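Glutathione S-transferase (Bombyx mori, PDB 4E8H) probably catalyses the conjugation of glutathione to electrophilic compounds, working as a homodimeric glutathione transferase. Local coordinates at residues K135-L143 / T168-Y177. Sequence-based numbering, arbitrary orientation.
Sequences KFDEALGWL and TITNIDAFGY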
ATOM      1  N   LYS B 135       6.527 -11.640 -14.580  1.00 10.08           N
ATOM      2  CA  LYS B 135       6.512 -10.749 -13.416  1.00  9.86           C
ATOM      3  C   LYS B 135       5.535 -11.224 -12.347  1.00  9.37           C
ATOM      4  O   LYS B 135       5.875 -11.241 -11.162  1.00  9.38           O
ATOM      5  CB  LYS B 135       6.177  -9.308 -13.822  1.00 10.04           C
ATOM      6  CG  LYS B 135       7.157  -8.672 -14.807  1.00 11.17           C
ATOM      7  CD  LYS B 135       8.603  -8.694 -14.307  1.00 13.02           C
ATOM      8  CE  LYS B 135       8.902  -7.537 -13.364  1.00 14.12           C
ATOM      9  NZ  LYS B 135      10.390  -7.270 -13.308  1.00 14.83           N
ATOM     10  N   PHE B 136       4.329 -11.602 -12.766  1.00  8.79           N
ATOM     11  CA  PHE B 136       3.323 -12.114 -11.840  1.00  8.34           C
ATOM     12  C   PHE B 136       3.772 -13.419 -11.185  1.00  8.11           C
ATOM     13  O   PHE B 136       3.646 -13.583  -9.970  1.00  8.00           O
ATOM     14  CB  PHE B 136       1.966 -12.297 -12.530  1.00  8.25           C
ATOM     15  CG  PHE B 136       0.878 -12.759 -11.600  1.00  7.97           C
ATOM     16  CD1 PHE B 136       0.421 -11.926 -10.581  1.00  7.55           C
ATOM     17  CD2 PHE B 136       0.317 -14.027 -11.731  1.00  7.45           C
ATOM     18  CE1 PHE B 136      -0.580 -12.348  -9.707  1.00  7.55           C
ATOM     19  CE2 PHE B 136      -0.688 -14.457 -10.864  1.00  7.56           C
ATOM     20  CZ  PHE B 136      -1.137 -13.614  -9.850  1.00  7.30           C
ATOM     21  N   ASP B 137       4.300 -14.333 -11.999  1.00  7.90           N
ATOM     22  CA  ASP B 137       4.813 -15.625 -11.535  1.00  7.85           C
ATOM     23  C   ASP B 137       5.919 -15.465 -10.491  1.00  7.66           C
ATOM     24  O   ASP B 137       5.996 -16.243  -9.537  1.00  7.54           O
ATOM     25  CB  ASP B 137       5.345 -16.449 -12.715  1.00  7.96           C
ATOM     26  CG  ASP B 137       4.284 -16.739 -13.770  1.00  8.56           C
ATOM     27  OD1 ASP B 137       3.075 -16.687 -13.458  1.00  9.18           O
ATOM     28  OD2 ASP B 137       4.670 -17.025 -14.923  1.00  9.46           O
ATOM     29  N   GLU B 138       6.772 -14.459 -10.691  1.00  7.55           N
ATOM     30  CA  GLU B 138       7.839 -14.120  -9.748  1.00  7.60           C
ATOM     31  C   GLU B 138       7.261 -13.758  -8.380  1.00  7.48           C
ATOM     32  O   GLU B 138       7.796 -14.165  -7.347  1.00  7.50           O
ATOM     33  CB  GLU B 138       8.693 -12.965 -10.294  1.00  7.63           C
ATOM     34  CG  GLU B 138       9.930 -12.631  -9.450  1.00  8.39           C
ATOM     35  CD  GLU B 138      10.648 -11.362  -9.897  1.00  9.30           C
ATOM     36  OE1 GLU B 138       9.977 -10.402 -10.336  1.00  9.55           O
ATOM     37  OE2 GLU B 138      11.891 -11.321  -9.793  1.00  9.68           O
ATOM     38  N   ALA B 139       6.164 -13.000  -8.390  1.00  7.33           N
ATOM     39  CA  ALA B 139       5.465 -12.603  -7.167  1.00  7.22           C
ATOM     40  C   ALA B 139       4.791 -13.786  -6.470  1.00  7.19           C
ATOM     41  O   ALA B 139       4.742 -13.835  -5.238  1.00  7.11           O
ATOM     42  CB  ALA B 139       4.448 -11.509  -7.467  1.00  7.19           C
ATOM     43  N   LEU B 140       4.275 -14.732  -7.256  1.00  7.09           N
ATOM     44  CA  LEU B 140       3.711 -15.968  -6.707  1.00  7.11           C
ATOM     45  C   LEU B 140       4.778 -16.817  -6.009  1.00  6.90           C
ATOM     46  O   LEU B 140       4.499 -17.447  -4.991  1.00  6.92           O
ATOM     47  CB  LEU B 140       2.987 -16.792  -7.782  1.00  7.16           C
ATOM     48  CG  LEU B 140       1.587 -16.369  -8.257  1.00  7.63           C
ATOM     49  CD1 LEU B 140       1.037 -17.396  -9.239  1.00  7.82           C
ATOM     50  CD2 LEU B 140       0.607 -16.180  -7.095  1.00  7.84           C
ATOM     51  N   GLY B 141       5.992 -16.825  -6.559  1.00  6.80           N
ATOM     52  CA  GLY B 141       7.133 -17.496  -5.929  1.00  6.60           C
ATOM     53  C   GLY B 141       7.473 -16.884  -4.582  1.00  6.57           C
ATOM     54  O   GLY B 141       7.730 -17.604  -3.613  1.00  6.50           O
ATOM     55  N   TRP B 142       7.469 -15.551  -4.527  1.00  6.44           N
ATOM     56  CA  TRP B 142       7.654 -14.823  -3.272  1.00  6.49           C
ATOM     57  C   TRP B 142       6.561 -15.135  -2.245  1.00  6.43           C
ATOM     58  O   TRP B 142       6.866 -15.395  -1.078  1.00  6.52           O
ATOM     59  CB  TRP B 142       7.729 -13.312  -3.512  1.00  6.50           C
ATOM     60  CG  TRP B 142       8.945 -12.848  -4.270  1.00  6.76           C
ATOM     61  CD1 TRP B 142      10.183 -13.430  -4.287  1.00  6.65           C
ATOM     62  CD2 TRP B 142       9.044 -11.676  -5.093  1.00  6.90           C
ATOM     63  NE1 TRP B 142      11.037 -12.707  -5.084  1.00  7.07           N
ATOM     64  CE2 TRP B 142      10.366 -11.624  -5.588  1.00  6.96           C
ATOM     65  CE3 TRP B 142       8.140 -10.671  -5.466  1.00  6.96           C
ATOM     66  CZ2 TRP B 142      10.810 -10.602  -6.438  1.00  7.16           C
ATOM     67  CZ3 TRP B 142       8.582  -9.655  -6.311  1.00  7.11           C
ATOM     68  CH2 TRP B 142       9.905  -9.631  -6.787  1.00  7.17           C
ATOM     69  N   LEU B 143       5.297 -15.107  -2.672  1.00  6.31           N
ATOM     70  CA  LEU B 143       4.182 -15.461  -1.786  1.00  6.19           C
ATOM     71  C   LEU B 143       4.328 -16.886  -1.256  1.00  6.26           C
ATOM     72  O   LEU B 143       4.115 -17.138  -0.065  1.00  6.03           O
ATOM     73  CB  LEU B 143       2.828 -15.284  -2.485  1.00  6.09           C
ATOM     74  CG  LEU B 143       1.555 -15.671  -1.715  1.00  5.86           C
ATOM     75  CD1 LEU B 143       1.363 -14.850  -0.436  1.00  5.20           C
ATOM     76  CD2 LEU B 143       0.338 -15.545  -2.616  1.00  5.88           C
ATOM     77  N   THR B 168      -7.148 -12.387  -5.011  1.00  7.90           N
ATOM     78  CA  THR B 168      -6.314 -12.541  -6.201  1.00  7.80           C
ATOM     79  C   THR B 168      -6.123 -14.007  -6.576  1.00  7.75           C
ATOM     80  O   THR B 168      -6.169 -14.369  -7.757  1.00  7.62           O
ATOM     81  CB  THR B 168      -4.950 -11.838  -6.001  1.00  7.85           C
ATOM     82  OG1 THR B 168      -5.159 -10.423  -5.964  1.00  8.09           O
ATOM     83  CG2 THR B 168      -3.976 -12.161  -7.132  1.00  7.75           C
ATOM     84  N   ILE B 169      -5.916 -14.843  -5.565  1.00  7.72           N
ATOM     85  CA  ILE B 169      -5.739 -16.274  -5.774  1.00  7.76           C
ATOM     86  C   ILE B 169      -7.056 -16.896  -6.242  1.00  7.76           C
ATOM     87  O   ILE B 169      -7.054 -17.768  -7.116  1.00  7.79           O
ATOM     88  CB  ILE B 169      -5.158 -16.972  -4.510  1.00  7.80           C
ATOM     89  CG1 ILE B 169      -3.827 -16.318  -4.091  1.00  7.73           C
ATOM     90  CG2 ILE B 169      -4.976 -18.473  -4.733  1.00  7.92           C
ATOM     91  CD1 ILE B 169      -2.750 -16.250  -5.189  1.00  7.71           C
ATOM     92  N   THR B 170      -8.173 -16.425  -5.687  1.00  7.73           N
ATOM     93  CA  THR B 170      -9.497 -16.837  -6.158  1.00  7.82           C
ATOM     94  C   THR B 170      -9.694 -16.470  -7.634  1.00  8.04           C
ATOM     95  O   THR B 170     -10.173 -17.296  -8.416  1.00  8.05           O
ATOM     96  CB  THR B 170     -10.637 -16.239  -5.295  1.00  7.85           C
ATOM     97  OG1 THR B 170     -10.473 -16.651  -3.931  1.00  7.43           O
ATOM     98  CG2 THR B 170     -12.008 -16.710  -5.787  1.00  7.65           C
ATOM     99  N   ASN B 171      -9.312 -15.251  -8.015  1.00  8.14           N
ATOM    100  CA  ASN B 171      -9.451 -14.816  -9.405  1.00  8.42           C
ATOM    101  C   ASN B 171      -8.657 -15.671 -10.391  1.00  8.68           C
ATOM    102  O   ASN B 171      -9.211 -16.144 -11.383  1.00  8.60           O
ATOM    103  CB  ASN B 171      -9.087 -13.339  -9.569  1.00  8.33           C
ATOM    104  CG  ASN B 171     -10.165 -12.407  -9.046  1.00  8.29           C
ATOM    105  OD1 ASN B 171     -11.356 -12.720  -9.087  1.00  8.42           O
ATOM    106  ND2 ASN B 171      -9.749 -11.249  -8.554  1.00  7.98           N
ATOM    107  N   ILE B 172      -7.373 -15.882 -10.106  1.00  9.14           N
ATOM    108  CA  ILE B 172      -6.516 -16.659 -11.007  1.00  9.58           C
ATOM    109  C   ILE B 172      -6.961 -18.123 -11.111  1.00 10.21           C
ATOM    110  O   ILE B 172      -6.846 -18.736 -12.174  1.00 10.30           O
ATOM    111  CB  ILE B 172      -4.995 -16.507 -10.695  1.00  9.45           C
ATOM    112  CG1 ILE B 172      -4.615 -17.158  -9.356  1.00  9.29           C
ATOM    113  CG2 ILE B 172      -4.585 -15.027 -10.749  1.00  9.18           C
ATOM    114  CD1 ILE B 172      -3.108 -17.300  -9.133  1.00  9.06           C
ATOM    115  N   ASP B 173      -7.482 -18.666 -10.011  1.00 10.92           N
ATOM    116  CA  ASP B 173      -8.079 -19.997 -10.013  1.00 11.74           C
ATOM    117  C   ASP B 173      -9.249 -20.049 -11.002  1.00 12.08           C
ATOM    118  O   ASP B 173      -9.313 -20.947 -11.848  1.00 12.13           O
ATOM    119  CB  ASP B 173      -8.532 -20.384  -8.602  1.00 11.87           C
ATOM    120  CG  ASP B 173      -9.127 -21.779  -8.538  1.00 12.47           C
ATOM    121  OD1 ASP B 173      -8.410 -22.756  -8.842  1.00 12.64           O
ATOM    122  OD2 ASP B 173     -10.315 -21.895  -8.169  1.00 13.40           O
ATOM    123  N   ALA B 174     -10.148 -19.068 -10.909  1.00 12.44           N
ATOM    124  CA  ALA B 174     -11.281 -18.945 -11.831  1.00 12.77           C
ATOM    125  C   ALA B 174     -10.858 -18.732 -13.290  1.00 12.98           C
ATOM    126  O   ALA B 174     -11.602 -19.081 -14.210  1.00 13.00           O
ATOM    127  CB  ALA B 174     -12.211 -17.828 -11.380  1.00 12.67           C
ATOM    128  N   PHE B 175      -9.672 -18.158 -13.494  1.00 13.31           N
ATOM    129  CA  PHE B 175      -9.150 -17.900 -14.843  1.00 13.60           C
ATOM    130  C   PHE B 175      -8.392 -19.099 -15.421  1.00 13.93           C
ATOM    131  O   PHE B 175      -7.964 -19.072 -16.580  1.00 14.07           O
ATOM    132  CB  PHE B 175      -8.239 -16.662 -14.876  1.00 13.48           C
ATOM    133  CG  PHE B 175      -8.897 -15.380 -14.413  1.00 13.22           C
ATOM    134  CD1 PHE B 175     -10.284 -15.263 -14.300  1.00 12.88           C
ATOM    135  CD2 PHE B 175      -8.109 -14.269 -14.119  1.00 12.87           C
ATOM    136  CE1 PHE B 175     -10.868 -14.070 -13.873  1.00 13.04           C
ATOM    137  CE2 PHE B 175      -8.683 -13.072 -13.698  1.00 12.89           C
ATOM    138  CZ  PHE B 175     -10.064 -12.972 -13.575  1.00 12.87           C
ATOM    139  N   GLY B 176      -8.220 -20.139 -14.608  1.00 14.18           N
ATOM    140  CA  GLY B 176      -7.575 -21.373 -15.051  1.00 14.49           C
ATOM    141  C   GLY B 176      -6.089 -21.480 -14.756  1.00 14.71           C
ATOM    142  O   GLY B 176      -5.409 -22.341 -15.321  1.00 14.74           O
ATOM    143  N   TYR B 177      -5.578 -20.608 -13.889  1.00 14.87           N
ATOM    144  CA  TYR B 177      -4.198 -20.721 -13.430  1.00 15.01           C
ATOM    145  C   TYR B 177      -4.109 -21.915 -12.484  1.00 15.21           C
ATOM    146  O   TYR B 177      -4.904 -22.034 -11.547  1.00 15.21           O
ATOM    147  CB  TYR B 177      -3.744 -19.440 -12.720  1.00 14.99           C
ATOM    148  CG  TYR B 177      -2.238 -19.265 -12.621  1.00 14.72           C
ATOM    149  CD1 TYR B 177      -1.585 -18.265 -13.343  1.00 14.57           C
ATOM    150  CD2 TYR B 177      -1.468 -20.092 -11.800  1.00 14.44           C
ATOM    151  CE1 TYR B 177      -0.204 -18.095 -13.254  1.00 14.25           C
ATOM    152  CE2 TYR B 177      -0.090 -19.934 -11.708  1.00 14.36           C
ATOM    153  CZ  TYR B 177       0.535 -18.935 -12.436  1.00 14.26           C
ATOM    154  OH  TYR B 177       1.897 -18.777 -12.339  1.00 13.86           O
TER
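Phe136, Leu140 and Leu143 of helical segment 135-143 meet Thr168, Ile169 and Ile172 of helical segment 168-174 in the all-helical C-terminal domain of the glutathione transferase fold; the two segment axes come within 13.5 Å at a signed crossing angle of -127°. Side chains from both helices fill that separation. Phe136, with CG anti to the backbone N (chi1 -177°), extends toward the second helix and meets Ile172 from the opposite direction; its CZ lies 3.8 Å from Ile172 CG2, while the methyl CG2 of Thr168 sits at the ring edge. Tyr114 of helix 93-124 also packs on Phe136. One turn on, Leu140 splits its branches: CD2 slides past Ile169 CD1 at 3.9 Å, and CD1 lies 4.1 Å from Ile172 CD1. Leu143 CD2 then meets the same Ile169 CD1 tip to tip, with Trp188 and Phe189 of helix 183-196 also touching Ile169. At the C-terminal end of the second helix, Gly176, with positive phi, forms a Schellman motif in which Tyr177 N bonds back to Ile172 O at 2.8 Å. This turn sends Tyr177 back toward helix 130-146, its CZ 3.6 Å from Leu140 CD1. At the far end of that ring, Tyr177 OH donates a short 2.6 Å hydrogen bond to Asp137 OD1, approaching from above the carboxylate plane, 59° out of it.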